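Local coordinates for protein geranyltranstransferase (Campylobacter jejuni, PDB 3NPK) that probably joins geranyl diphosphate to isopentenyl diphosphate, releasing pyrophosphate and forming farnesyl diphosphate for isoprenoid biosynthesis, at residues L203-N214 with K253-L264. Sequence-based numbering, arbitrary orientation. Where two conformers were deposited one is given.
Sequences LGLKLGLIFQIN and KENLLNECEQDL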
loop_
_atom_site.group_PDB
_atom_site.type_symbol
_atom_site.label_atom_id
_atom_site.label_comp_id
_atom_site.label_asym_id
_atom_site.label_seq_id
_atom_site.Cartn_x
_atom_site.Cartn_y
_atom_site.Cartn_z
ATOM N N LEU A 203 -16.871 14.167 12.593
ATOM C CA LEU A 203 -18.135 13.433 12.603
ATOM C C LEU A 203 -17.904 11.970 12.224
ATOM O O LEU A 203 -18.459 11.063 12.855
ATOM C CB LEU A 203 -19.141 14.084 11.659
ATOM C CG LEU A 203 -20.415 13.291 11.360
ATOM C CD1 LEU A 203 -21.259 13.104 12.626
ATOM C CD2 LEU A 203 -21.245 13.997 10.270
ATOM N N GLY A 204 -17.069 11.732 11.215
ATOM C CA GLY A 204 -16.707 10.359 10.870
ATOM C C GLY A 204 -16.095 9.587 12.035
ATOM O O GLY A 204 -16.414 8.412 12.245
ATOM N N LEU A 205 -15.230 10.241 12.811
ATOM C CA LEU A 205 -14.615 9.580 13.968
ATOM C C LEU A 205 -15.686 9.164 14.960
ATOM O O LEU A 205 -15.629 8.072 15.540
ATOM C CB LEU A 205 -13.638 10.514 14.671
ATOM C CG LEU A 205 -12.386 10.906 13.903
ATOM C CD1 LEU A 205 -11.578 11.867 14.772
ATOM C CD2 LEU A 205 -11.543 9.676 13.474
ATOM N N LYS A 206 -16.660 10.047 15.169
ATOM C CA LYS A 206 -17.738 9.762 16.115
ATOM C C LYS A 206 -18.599 8.595 15.627
ATOM O O LYS A 206 -18.960 7.713 16.398
ATOM C CB LYS A 206 -18.594 11.006 16.358
ATOM C CG LYS A 206 -19.504 10.880 17.562
ATOM C CD LYS A 206 -20.171 12.196 17.894
ATOM C CE LYS A 206 -19.180 13.168 18.477
ATOM N NZ LYS A 206 -19.858 14.433 18.858
ATOM N N LEU A 207 -18.910 8.579 14.338
ATOM C CA LEU A 207 -19.709 7.494 13.778
ATOM C C LEU A 207 -18.989 6.169 13.967
ATOM O O LEU A 207 -19.601 5.170 14.341
ATOM C CB LEU A 207 -19.955 7.733 12.290
ATOM C CG LEU A 207 -20.900 8.893 11.981
ATOM C CD1 LEU A 207 -21.076 8.995 10.492
ATOM C CD2 LEU A 207 -22.231 8.682 12.684
ATOM N N GLY A 208 -17.682 6.166 13.699
ATOM C CA GLY A 208 -16.899 4.956 13.857
ATOM C C GLY A 208 -16.989 4.404 15.270
ATOM O O GLY A 208 -17.171 3.197 15.470
ATOM N N LEU A 209 -16.850 5.287 16.254
ATOM C CA LEU A 209 -16.939 4.905 17.664
ATOM C C LEU A 209 -18.333 4.393 18.008
ATOM O O LEU A 209 -18.486 3.373 18.685
ATOM C CB LEU A 209 -16.602 6.113 18.530
ATOM C CG LEU A 209 -16.762 6.012 20.043
ATOM C CD1 LEU A 209 -15.862 4.925 20.582
ATOM C CD2 LEU A 209 -16.422 7.364 20.648
ATOM N N ILE A 210 -19.354 5.113 17.554
ATOM C CA ILE A 210 -20.733 4.702 17.790
ATOM C C ILE A 210 -20.958 3.287 17.273
ATOM O O ILE A 210 -21.569 2.455 17.947
ATOM C CB ILE A 210 -21.725 5.656 17.098
ATOM C CG1 ILE A 210 -21.791 6.986 17.850
ATOM C CG2 ILE A 210 -23.125 5.025 17.032
ATOM C CD1 ILE A 210 -22.479 8.081 17.070
ATOM N N PHE A 211 -20.449 2.999 16.078
ATOM C CA PHE A 211 -20.690 1.685 15.494
ATOM C C PHE A 211 -20.085 0.581 16.358
ATOM O O PHE A 211 -20.691 -0.473 16.540
ATOM C CB PHE A 211 -20.118 1.591 14.079
ATOM C CG PHE A 211 -20.776 2.504 13.087
ATOM C CD1 PHE A 211 -22.041 3.024 13.316
ATOM C CD2 PHE A 211 -20.135 2.821 11.901
ATOM C CE1 PHE A 211 -22.643 3.855 12.387
ATOM C CE2 PHE A 211 -20.730 3.653 10.970
ATOM C CZ PHE A 211 -21.990 4.168 11.213
ATOM N N GLN A 212 -18.890 0.818 16.889
ATOM C CA GLN A 212 -18.222 -0.196 17.698
ATOM C C GLN A 212 -18.889 -0.397 19.056
ATOM O O GLN A 212 -19.006 -1.532 19.540
ATOM C CB GLN A 212 -16.739 0.143 17.859
ATOM C CG GLN A 212 -15.960 0.014 16.565
ATOM C CD GLN A 212 -16.123 -1.354 15.942
ATOM O OE1 GLN A 212 -16.008 -2.372 16.623
ATOM N NE2 GLN A 212 -16.394 -1.388 14.640
ATOM N N ILE A 213 -19.324 0.691 19.681
ATOM C CA ILE A 213 -20.051 0.573 20.943
ATOM C C ILE A 213 -21.330 -0.200 20.702
ATOM O O ILE A 213 -21.674 -1.095 21.474
ATOM C CB ILE A 213 -20.411 1.943 21.547
ATOM C CG1 ILE A 213 -19.147 2.749 21.832
ATOM C CG2 ILE A 213 -21.241 1.754 22.826
ATOM C CD1 ILE A 213 -19.430 4.183 22.250
ATOM N N ASN A 214 -22.022 0.132 19.617
ATOM C CA ASN A 214 -23.249 -0.565 19.232
ATOM C C ASN A 214 -23.023 -2.066 19.075
ATOM O O ASN A 214 -23.849 -2.870 19.506
ATOM C CB ASN A 214 -23.822 0.021 17.932
ATOM C CG ASN A 214 -25.096 -0.678 17.486
ATOM O OD1 ASN A 214 -26.114 -0.642 18.182
ATOM N ND2 ASN A 214 -25.048 -1.319 16.321
ATOM N N LYS A 253 -23.600 5.408 23.903
ATOM C CA LYS A 253 -23.962 5.362 22.497
ATOM C C LYS A 253 -25.069 6.370 22.203
ATOM O O LYS A 253 -25.028 7.077 21.191
ATOM C CB LYS A 253 -24.407 3.953 22.097
ATOM C CG LYS A 253 -24.858 3.840 20.656
ATOM C CD LYS A 253 -25.555 2.519 20.361
ATOM C CE LYS A 253 -26.982 2.510 20.893
ATOM N NZ LYS A 253 -27.840 1.518 20.182
ATOM N N GLU A 254 -26.059 6.445 23.088
ATOM C CA GLU A 254 -27.181 7.349 22.864
ATOM C C GLU A 254 -26.740 8.808 22.941
ATOM O O GLU A 254 -27.161 9.638 22.124
ATOM C CB GLU A 254 -28.331 7.038 23.832
ATOM C CG GLU A 254 -29.028 5.712 23.506
ATOM C CD GLU A 254 -30.035 5.267 24.561
ATOM O OE1 GLU A 254 -30.088 5.881 25.648
ATOM O OE2 GLU A 254 -30.775 4.290 24.300
ATOM N N ASN A 255 -25.883 9.126 23.907
ATOM C CA ASN A 255 -25.312 10.472 23.978
ATOM C C ASN A 255 -24.551 10.848 22.707
ATOM O O ASN A 255 -24.711 11.955 22.167
ATOM C CB ASN A 255 -24.389 10.615 25.193
ATOM C CG ASN A 255 -25.157 10.675 26.503
ATOM O OD1 ASN A 255 -26.363 10.931 26.522
ATOM N ND2 ASN A 255 -24.458 10.441 27.607
ATOM N N LEU A 256 -23.724 9.924 22.235
ATOM C CA LEU A 256 -22.942 10.146 21.025
ATOM C C LEU A 256 -23.830 10.338 19.803
ATOM O O LEU A 256 -23.567 11.215 18.990
ATOM C CB LEU A 256 -21.962 8.998 20.796
ATOM C CG LEU A 256 -20.789 8.996 21.772
ATOM C CD1 LEU A 256 -19.985 7.715 21.639
ATOM C CD2 LEU A 256 -19.900 10.227 21.581
ATOM N N LEU A 257 -24.876 9.524 19.683
ATOM C CA LEU A 257 -25.855 9.685 18.604
ATOM C C LEU A 257 -26.553 11.046 18.640
ATOM O O LEU A 257 -26.766 11.663 17.597
ATOM C CB LEU A 257 -26.892 8.554 18.618
ATOM C CG LEU A 257 -26.446 7.271 17.906
ATOM C CD1 LEU A 257 -27.379 6.094 18.222
ATOM C CD2 LEU A 257 -26.334 7.504 16.390
ATOM N N ASN A 258 -26.911 11.520 19.832
ATOM C CA ASN A 258 -27.513 12.850 19.943
ATOM C C ASN A 258 -26.544 13.946 19.506
ATOM O O ASN A 258 -26.940 14.916 18.859
ATOM C CB ASN A 258 -28.027 13.128 21.362
ATOM C CG ASN A 258 -28.680 14.497 21.481
ATOM O OD1 ASN A 258 -28.089 15.433 22.020
ATOM N ND2 ASN A 258 -29.895 14.627 20.949
ATOM N N GLU A 259 -25.271 13.793 19.856
ATOM C CA GLU A 259 -24.265 14.730 19.387
ATOM C C GLU A 259 -24.168 14.677 17.865
ATOM O O GLU A 259 -24.094 15.709 17.197
ATOM C CB GLU A 259 -22.914 14.423 20.022
ATOM C CG GLU A 259 -22.881 14.729 21.510
ATOM C CD GLU A 259 -21.584 14.323 22.169
ATOM O OE1 GLU A 259 -20.669 13.850 21.460
ATOM O OE2 GLU A 259 -21.485 14.482 23.403
ATOM N N CYS A 260 -24.173 13.470 17.313
ATOM C CA CYS A 260 -24.119 13.336 15.863
ATOM C C CYS A 260 -25.325 13.996 15.198
ATOM O O CYS A 260 -25.183 14.601 14.138
ATOM C CB CYS A 260 -23.977 11.870 15.429
ATOM S SG CYS A 260 -22.310 11.185 15.652
ATOM N N GLU A 261 -26.498 13.899 15.821
ATOM C CA GLU A 261 -27.700 14.544 15.297
ATOM C C GLU A 261 -27.489 16.057 15.173
ATOM O O GLU A 261 -27.877 16.684 14.175
ATOM C CB GLU A 261 -28.894 14.222 16.207
ATOM C CG GLU A 261 -30.189 14.962 15.887
ATOM C CD GLU A 261 -31.331 14.553 16.818
ATOM O OE1 GLU A 261 -31.605 13.342 16.937
ATOM O OE2 GLU A 261 -31.948 15.439 17.445
ATOM N N GLN A 262 -26.860 16.649 16.186
ATOM C CA GLN A 262 -26.559 18.078 16.156
ATOM C C GLN A 262 -25.531 18.411 15.073
ATOM O O GLN A 262 -25.660 19.416 14.357
ATOM C CB GLN A 262 -26.058 18.535 17.525
ATOM C CG GLN A 262 -27.067 18.303 18.626
ATOM C CD GLN A 262 -26.523 18.632 19.991
ATOM O OE1 GLN A 262 -25.850 19.651 20.181
ATOM N NE2 GLN A 262 -26.819 17.778 20.962
ATOM N N ASP A 263 -24.518 17.557 14.947
ATOM C CA ASP A 263 -23.479 17.741 13.939
ATOM C C ASP A 263 -24.051 17.625 12.525
ATOM O O ASP A 263 -23.648 18.358 11.617
ATOM C CB ASP A 263 -22.346 16.730 14.133
ATOM C CG ASP A 263 -21.657 16.867 15.487
ATOM O OD1 ASP A 263 -21.663 17.983 16.057
ATOM O OD2 ASP A 263 -21.105 15.855 15.977
ATOM N N LEU A 264 -25.004 16.720 12.340
ATOM C CA LEU A 264 -25.616 16.544 11.028
ATOM C C LEU A 264 -26.440 17.771 10.636
ATOM O O LEU A 264 -26.489 18.125 9.455
ATOM C CB LEU A 264 -26.469 15.269 10.992
ATOM C CG LEU A 264 -25.681 13.956 10.933
ATOM C CD1 LEU A 264 -26.563 12.781 11.320
ATOM C CD2 LEU A 264 -25.074 13.750 9.549
#
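K206 and I210 project from one helix into holes on the other, and L256 and C260 project back. The I210 knob sits among K253, L256, L257 and C260. CG1 of I210 lies 3.6 Å from CB of L256, and the two side chains run past each other in opposite directions. CD1 of I210 reaches on to SG of C260. L256 enters the hole formed by K206, L209, I210 and I213. CD1 of L256 meets CD1 of I213 at 3.6 Å and CD2 of L209 at 3.7 Å, while CD2 turns to the K206 methylenes.

K206 packs through its methylenes and pairs through its ammonium group. CG is anti to the backbone N (chi1 -166°), which lays the aliphatic chain alongside C260. The SG contacts hold for one of two modelled positions of C260. A bend further along the chain brings the ammonium group to the acidic residues. K206 NZ forms a salt bridge to E259 OE1 at 2.8 Å, met on the anti side and 26° out of the carboxylate plane. A second, weak bond runs from K206 NZ to D263 OD2 at 3.4 Å. At the far end of the contact, NZ of K253 makes a weak hydrogen bond to OD1 of N214.

L203 closes the other end, with CD1 on C260 and L203 CD2 3.9 Å from CD2 of L264. The two segments are near antiparallel, at 152°, and join helices 194-220 and 246-265 of the largely helical polyprenyl synthetase fold. L207 and L264 both continue onto helix 269-282. L209 and I213 touch F240 of helix 240-244, and L205 packs on helix 164-189.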